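Local coordinates for protein tRNA-splicing ligase RtcB (Thermus thermophilus, PDB 2EPG) that probably ligates RNA ends in a GTP- and manganese-dependent reaction, joining a 3'-phosphate or 2',3'-cyclic phosphate end to a 5'-hydroxyl end, at residues T360-P365 against V377-V381; N59-L63 against L275-L280. All coordinates share one frame; numbering follows the deposited sequence.

Contact 1 of 2, residues T360-P365 against V377-V381; sequences TRAFGP and VGQPV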
ATOM      1  N   THR A 360      -2.901  -5.239  -0.199  1.00 28.35           N
ATOM      2  CA  THR A 360      -2.416  -4.919   1.132  1.00 26.69           C
ATOM      3  C   THR A 360      -2.209  -6.102   2.028  1.00 26.48           C
ATOM      4  O   THR A 360      -2.803  -7.153   1.826  1.00 27.36           O
ATOM      5  CB  THR A 360      -3.420  -4.005   1.878  1.00 28.15           C
ATOM      6  OG1 THR A 360      -4.721  -4.616   1.855  1.00 25.25           O
ATOM      7  CG2 THR A 360      -3.492  -2.629   1.232  1.00 24.58           C
ATOM      8  N   ARG A 361      -1.349  -5.913   3.025  1.00 25.84           N
ATOM      9  CA  ARG A 361      -1.129  -6.929   4.032  1.00 25.01           C
ATOM     10  C   ARG A 361      -2.373  -6.671   4.867  1.00 22.90           C
ATOM     11  O   ARG A 361      -2.785  -5.522   5.022  1.00 21.13           O
ATOM     12  CB  ARG A 361       0.116  -6.645   4.878  1.00 24.45           C
ATOM     13  CG  ARG A 361       0.484  -7.801   5.790  1.00 25.28           C
ATOM     14  CD  ARG A 361       1.557  -7.419   6.811  1.00 28.42           C
ATOM     15  NE  ARG A 361       1.041  -6.517   7.833  1.00 28.19           N
ATOM     16  CZ  ARG A 361       1.733  -6.135   8.903  1.00 31.24           C
ATOM     17  NH1 ARG A 361       1.194  -5.313   9.795  1.00 30.00           N
ATOM     18  NH2 ARG A 361       2.971  -6.569   9.080  1.00 28.67           N
ATOM     19  N   ALA A 362      -2.968  -7.722   5.404  1.00 23.05           N
ATOM     20  CA  ALA A 362      -4.195  -7.548   6.170  1.00 23.32           C
ATOM     21  C   ALA A 362      -4.290  -8.605   7.251  1.00 24.37           C
ATOM     22  O   ALA A 362      -5.143  -9.504   7.186  1.00 22.19           O
ATOM     23  CB  ALA A 362      -5.390  -7.640   5.226  1.00 23.74           C
ATOM     24  N   PHE A 363      -3.394  -8.504   8.232  1.00 23.62           N
ATOM     25  CA  PHE A 363      -3.369  -9.447   9.328  1.00 25.43           C
ATOM     26  C   PHE A 363      -4.646  -9.418  10.169  1.00 26.10           C
ATOM     27  O   PHE A 363      -5.326  -8.378  10.293  1.00 24.73           O
ATOM     28  CB  PHE A 363      -2.123  -9.214  10.182  1.00 26.92           C
ATOM     29  CG  PHE A 363      -0.846  -9.700   9.533  1.00 27.92           C
ATOM     30  CD1 PHE A 363       0.392  -9.403  10.092  1.00 27.83           C
ATOM     31  CD2 PHE A 363      -0.890 -10.437   8.346  1.00 29.84           C
ATOM     32  CE1 PHE A 363       1.570  -9.833   9.483  1.00 30.83           C
ATOM     33  CE2 PHE A 363       0.280 -10.879   7.720  1.00 30.29           C
ATOM     34  CZ  PHE A 363       1.519 -10.574   8.290  1.00 31.35           C
ATOM     35  N   GLY A 364      -4.978 -10.574  10.737  1.00 24.80           N
ATOM     36  CA  GLY A 364      -6.199 -10.684  11.516  1.00 25.98           C
ATOM     37  C   GLY A 364      -6.051 -10.703  13.020  1.00 26.75           C
ATOM     38  O   GLY A 364      -4.936 -10.638  13.545  1.00 26.94           O
ATOM     39  N   PRO A 365      -7.178 -10.820  13.741  1.00 28.55           N
ATOM     40  CA  PRO A 365      -7.235 -10.855  15.211  1.00 28.96           C
ATOM     41  C   PRO A 365      -6.206 -11.809  15.819  1.00 29.78           C
ATOM     42  O   PRO A 365      -5.977 -12.895  15.299  1.00 29.88           O
ATOM     43  CB  PRO A 365      -8.672 -11.295  15.490  1.00 28.87           C
ATOM     44  CG  PRO A 365      -9.433 -10.675  14.328  1.00 29.13           C
ATOM     45  CD  PRO A 365      -8.521 -11.009  13.156  1.00 27.83           C
ATOM     46  N   VAL A 377      -9.526  -6.943  17.028  1.00 31.55           N
ATOM     47  CA  VAL A 377     -10.370  -6.793  15.848  1.00 30.23           C
ATOM     48  C   VAL A 377      -9.684  -6.976  14.505  1.00 28.37           C
ATOM     49  O   VAL A 377     -10.357  -7.108  13.489  1.00 26.84           O
ATOM     50  CB  VAL A 377     -11.073  -5.413  15.840  1.00 32.25           C
ATOM     51  CG1 VAL A 377     -11.863  -5.229  17.118  1.00 32.74           C
ATOM     52  CG2 VAL A 377     -10.039  -4.305  15.671  1.00 31.72           C
ATOM     53  N   GLY A 378      -8.355  -6.994  14.498  1.00 27.91           N
ATOM     54  CA  GLY A 378      -7.629  -7.150  13.248  1.00 27.50           C
ATOM     55  C   GLY A 378      -6.928  -5.870  12.787  1.00 28.03           C
ATOM     56  O   GLY A 378      -7.247  -4.772  13.239  1.00 28.09           O
ATOM     57  N   GLN A 379      -5.981  -6.016  11.871  1.00 26.83           N
ATOM     58  CA  GLN A 379      -5.215  -4.895  11.342  1.00 24.97           C
ATOM     59  C   GLN A 379      -6.071  -3.976  10.479  1.00 24.92           C
ATOM     60  O   GLN A 379      -6.901  -4.436   9.705  1.00 25.20           O
ATOM     61  CB  GLN A 379      -4.072  -5.432  10.469  1.00 25.90           C
ATOM     62  CG  GLN A 379      -3.163  -4.352   9.833  1.00 24.69           C
ATOM     63  CD  GLN A 379      -2.498  -4.872   8.588  1.00 24.30           C
ATOM     64  OE1 GLN A 379      -1.643  -5.761   8.642  1.00 21.76           O
ATOM     65  NE2 GLN A 379      -2.912  -4.351   7.450  1.00 24.68           N
ATOM     66  N   PRO A 380      -5.876  -2.655  10.600  1.00 24.78           N
ATOM     67  CA  PRO A 380      -6.671  -1.750   9.764  1.00 23.21           C
ATOM     68  C   PRO A 380      -6.213  -1.934   8.301  1.00 25.36           C
ATOM     69  O   PRO A 380      -5.035  -2.198   8.035  1.00 23.86           O
ATOM     70  CB  PRO A 380      -6.291  -0.353  10.285  1.00 22.58           C
ATOM     71  CG  PRO A 380      -5.848  -0.600  11.713  1.00 23.20           C
ATOM     72  CD  PRO A 380      -5.099  -1.916  11.615  1.00 22.89           C
ATOM     73  N   VAL A 381      -7.143  -1.804   7.361  1.00 25.31           N
ATOM     74  CA  VAL A 381      -6.825  -1.913   5.945  1.00 24.31           C
ATOM     75  C   VAL A 381      -7.379  -0.628   5.371  1.00 25.63           C
ATOM     76  O   VAL A 381      -8.586  -0.369   5.451  1.00 24.42           O
ATOM     77  CB  VAL A 381      -7.525  -3.116   5.279  1.00 22.84           C
ATOM     78  CG1 VAL A 381      -7.306  -3.071   3.758  1.00 21.94           C
ATOM     79  CG2 VAL A 381      -6.976  -4.416   5.846  1.00 24.48           C
TER
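The Arg361 guanidinium turns its edge to the side-chain amide of Gln379, the two planes 40° apart, while Phe363 CD1 lies 3.6 Å above the centre of one guanidinium face. In return, one face of the Phe363 ring carries Arg361 CD, offset toward the rim, and His367 also stacks with this ring. Segments 360-365 and 377-381 run antiparallel at the base of a loop, but a side-chain amide does much of the work of a backbone ladder. One main-chain bond crosses, Gln379 N to Phe363 O (2.9 Å). Gln379 then reaches over with CG anti to its N (chi1 -180°), which carries the amide to the opposite backbone. There OE1 accepts from Arg361 NE (2.9 Å) and NH1, a side-on grip in which both donors come from the same face of the amide; Phe363 N adds a weak bond. NE2 donates to Arg361 O (2.7 Å), from above the carbonyl plane, and to Pro380 O (3.1 Å), which lies in the amide plane. The buried amide is thus satisfied at both ends and its rotation is fixed. A leucine in place of Gln379 would probably leave Arg361 O without this donor and take one acceptor from Arg361 NE and NH1, weakening the hold on the guanidinium. At Gly378 a CB would press on the carbonyl O of Val377. Val381 CG2 packs on Ala362 CB (3.6 Å). Thr360 lies beside His339 and His410, predicted GMP-site residues; its OG1 is hydrogen-bonded to Cys409 O and rests 3.6 Å from Val381 CG1.

Contact 2 of 2, residues N59-L63 against L275-L280; sequences NVATL and LVDKQL
Leu63 CG is anti to the carbonyl carbon, beside the backbone N (chi1 -63°), which spreads the two methyls over the facing segment: CD1 meets Leu280 CG at 3.8 Å and CD2 meets Leu275 CD2 at 4.2 Å. Leu280, with chi1 at -129°, away from a staggered position, and chi2 at 51°, directs CD2 at Asn59, 3.8 Å from Asn59 CB and 3.5 Å from Asn59 O. The contact joins two turns of the RtcB fold. Segment 59-63 comes from helix 52-60 and takes in a type I beta turn from Val60 to Leu63; segment 275-280 holds an Asx turn, in which Asp277 OD2 accepts from Gln279 N, leading into a short 3-10 turn at 278-280. That turn, tied by Leu280 N to Asp277 O, presents Leu280 to the first segment. Buried Leu280 fits between Leu63 and Asn59, and Phe82 from a nearby loop touches both Leu280 and Val60; Ala88 and Phe90 of strand 86-90 touch Val60 and Leu63 respectively. The exposed Val276 lays CG2 against the side chain of Asn59, reaching CG at 3.5 Å, the two side chains crossing at a slant. The direct contacts are van der Waals ones, and the hydrogen-bonded link runs through a water. Outside the pair, Arg31 NE donates a hydrogen bond to Thr62 O in the turn. The bridging water donates to Thr62 OG1 (2.8 Å) and accepts from Val276 N (2.8 Å).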
ATOM      1  N   ASN A  59       0.540 -16.716 -15.459  1.00 33.80           N
ATOM      2  CA  ASN A  59       1.977 -16.658 -15.746  1.00 32.78           C
ATOM      3  C   ASN A  59       2.758 -16.630 -14.426  1.00 30.48           C
ATOM      4  O   ASN A  59       3.798 -17.269 -14.287  1.00 30.70           O
ATOM      5  CB  ASN A  59       2.309 -15.403 -16.557  1.00 33.06           C
ATOM      6  CG  ASN A  59       1.672 -15.399 -17.941  1.00 33.57           C
ATOM      7  OD1 ASN A  59       1.556 -14.347 -18.561  1.00 37.31           O
ATOM      8  ND2 ASN A  59       1.281 -16.559 -18.431  1.00 32.03           N
ATOM      9  N   VAL A  60       2.249 -15.874 -13.463  1.00 29.10           N
ATOM     10  CA  VAL A  60       2.881 -15.770 -12.153  1.00 27.22           C
ATOM     11  C   VAL A  60       3.043 -17.178 -11.587  1.00 25.46           C
ATOM     12  O   VAL A  60       4.093 -17.520 -11.052  1.00 25.12           O
ATOM     13  CB  VAL A  60       2.016 -14.912 -11.202  1.00 27.70           C
ATOM     14  CG1 VAL A  60       2.572 -14.975  -9.772  1.00 24.71           C
ATOM     15  CG2 VAL A  60       1.982 -13.462 -11.703  1.00 27.61           C
ATOM     16  N   ALA A  61       2.003 -17.995 -11.738  1.00 24.29           N
ATOM     17  CA  ALA A  61       1.997 -19.370 -11.244  1.00 25.95           C
ATOM     18  C   ALA A  61       3.032 -20.292 -11.891  1.00 28.28           C
ATOM     19  O   ALA A  61       3.199 -21.431 -11.451  1.00 27.87           O
ATOM     20  CB  ALA A  61       0.591 -19.970 -11.408  1.00 25.97           C
ATOM     21  N   THR A  62       3.706 -19.823 -12.946  1.00 29.02           N
ATOM     22  CA  THR A  62       4.736 -20.633 -13.608  1.00 30.14           C
ATOM     23  C   THR A  62       6.115 -20.428 -12.955  1.00 30.75           C
ATOM     24  O   THR A  62       7.047 -21.175 -13.229  1.00 31.19           O
ATOM     25  CB  THR A  62       4.907 -20.266 -15.100  1.00 31.27           C
ATOM     26  OG1 THR A  62       5.413 -18.922 -15.197  1.00 33.46           O
ATOM     27  CG2 THR A  62       3.579 -20.357 -15.849  1.00 29.94           C
ATOM     28  N   LEU A  63       6.241 -19.423 -12.091  1.00 30.52           N
ATOM     29  CA  LEU A  63       7.524 -19.121 -11.440  1.00 30.31           C
ATOM     30  C   LEU A  63       7.979 -20.120 -10.369  1.00 30.41           C
ATOM     31  O   LEU A  63       7.171 -20.642  -9.604  1.00 30.00           O
ATOM     32  CB  LEU A  63       7.484 -17.700 -10.878  1.00 29.01           C
ATOM     33  CG  LEU A  63       7.318 -16.678 -12.013  1.00 29.85           C
ATOM     34  CD1 LEU A  63       7.139 -15.272 -11.464  1.00 28.54           C
ATOM     35  CD2 LEU A  63       8.548 -16.734 -12.907  1.00 30.14           C
ATOM     36  N   LEU A 275      10.949 -17.608 -18.354  1.00 47.44           N
ATOM     37  CA  LEU A 275       9.953 -16.540 -18.268  1.00 47.19           C
ATOM     38  C   LEU A 275       9.023 -16.528 -19.484  1.00 46.41           C
ATOM     39  O   LEU A 275       9.454 -16.208 -20.587  1.00 46.33           O
ATOM     40  CB  LEU A 275      10.659 -15.182 -18.172  1.00 45.39           C
ATOM     41  CG  LEU A 275      11.759 -15.039 -17.117  1.00 47.59           C
ATOM     42  CD1 LEU A 275      12.518 -13.742 -17.352  1.00 46.18           C
ATOM     43  CD2 LEU A 275      11.155 -15.078 -15.713  1.00 46.42           C
ATOM     44  N   VAL A 276       7.750 -16.862 -19.286  1.00 46.35           N
ATOM     45  CA  VAL A 276       6.787 -16.860 -20.391  1.00 45.80           C
ATOM     46  C   VAL A 276       6.527 -15.424 -20.843  1.00 45.41           C
ATOM     47  O   VAL A 276       6.053 -15.182 -21.947  1.00 45.42           O
ATOM     48  CB  VAL A 276       5.435 -17.499 -19.979  1.00 46.13           C
ATOM     49  CG1 VAL A 276       5.649 -18.936 -19.525  1.00 46.04           C
ATOM     50  CG2 VAL A 276       4.790 -16.686 -18.881  1.00 46.53           C
ATOM     51  N   ASP A 277       6.848 -14.481 -19.967  1.00 45.18           N
ATOM     52  CA  ASP A 277       6.678 -13.060 -20.226  1.00 45.31           C
ATOM     53  C   ASP A 277       7.930 -12.404 -19.653  1.00 45.98           C
ATOM     54  O   ASP A 277       8.223 -12.559 -18.471  1.00 47.15           O
ATOM     55  CB  ASP A 277       5.414 -12.567 -19.508  1.00 44.91           C
ATOM     56  CG  ASP A 277       5.281 -11.056 -19.498  1.00 45.02           C
ATOM     57  OD1 ASP A 277       4.330 -10.560 -18.857  1.00 45.47           O
ATOM     58  OD2 ASP A 277       6.115 -10.359 -20.117  1.00 46.03           O
ATOM     59  N   LYS A 278       8.678 -11.689 -20.488  1.00 46.19           N
ATOM     60  CA  LYS A 278       9.908 -11.035 -20.042  1.00 47.56           C
ATOM     61  C   LYS A 278       9.694 -10.054 -18.893  1.00 46.65           C
ATOM     62  O   LYS A 278      10.617  -9.781 -18.122  1.00 45.41           O
ATOM     63  CB  LYS A 278      10.584 -10.308 -21.212  1.00 49.83           C
ATOM     64  CG  LYS A 278       9.619  -9.504 -22.083  1.00 55.94           C
ATOM     65  CD  LYS A 278      10.144  -8.107 -22.431  1.00 58.08           C
ATOM     66  CE  LYS A 278      10.143  -7.182 -21.210  1.00 60.58           C
ATOM     67  NZ  LYS A 278      10.471  -5.765 -21.578  1.00 62.21           N
ATOM     68  N   GLN A 279       8.478  -9.528 -18.776  1.00 45.31           N
ATOM     69  CA  GLN A 279       8.168  -8.573 -17.721  1.00 45.98           C
ATOM     70  C   GLN A 279       8.078  -9.266 -16.360  1.00 44.26           C
ATOM     71  O   GLN A 279       7.954  -8.613 -15.319  1.00 42.31           O
ATOM     72  CB  GLN A 279       6.858  -7.842 -18.039  1.00 47.58           C
ATOM     73  CG  GLN A 279       6.806  -7.284 -19.459  1.00 52.13           C
ATOM     74  CD  GLN A 279       5.842  -6.114 -19.607  1.00 54.68           C
ATOM     75  OE1 GLN A 279       4.670  -6.202 -19.233  1.00 56.37           O
ATOM     76  NE2 GLN A 279       6.335  -5.011 -20.161  1.00 54.89           N
ATOM     77  N   LEU A 280       8.156 -10.592 -16.384  1.00 43.48           N
ATOM     78  CA  LEU A 280       8.108 -11.412 -15.175  1.00 42.89           C
ATOM     79  C   LEU A 280       9.535 -11.607 -14.638  1.00 42.27           C
ATOM     80  O   LEU A 280       9.771 -12.420 -13.733  1.00 42.14           O
ATOM     81  CB  LEU A 280       7.503 -12.768 -15.520  1.00 43.72           C
ATOM     82  CG  LEU A 280       6.356 -13.318 -14.682  1.00 47.53           C
ATOM     83  CD1 LEU A 280       5.244 -12.294 -14.529  1.00 45.32           C
ATOM     84  CD2 LEU A 280       5.846 -14.578 -15.363  1.00 48.79           C
TER
HETATM   85  O   HOH W   1       7.542 -18.204 -16.871  1.00 39.30           O

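In the fold
Both segments of contact 2 precede those of contact 1 in the chain. Their centres are 29 Å apart and their nearest atoms about 15 Å, so they do not touch, although all four segments belong to the RtcB family region. Contact 1 lies nearer the centre of the chain, where strand 360-361 pairs with 407-408 and strand 380-383 with 391-395, beside the predicted GMP site. Contact 2 lies farther out, away from the predicted GMP and manganese residues, and joins parts more than 200 residues apart. An indirect path connects them: strand 86-90, which touches Val60 and Leu63 of contact 2, pairs with strand 350-357, which leads into contact 1.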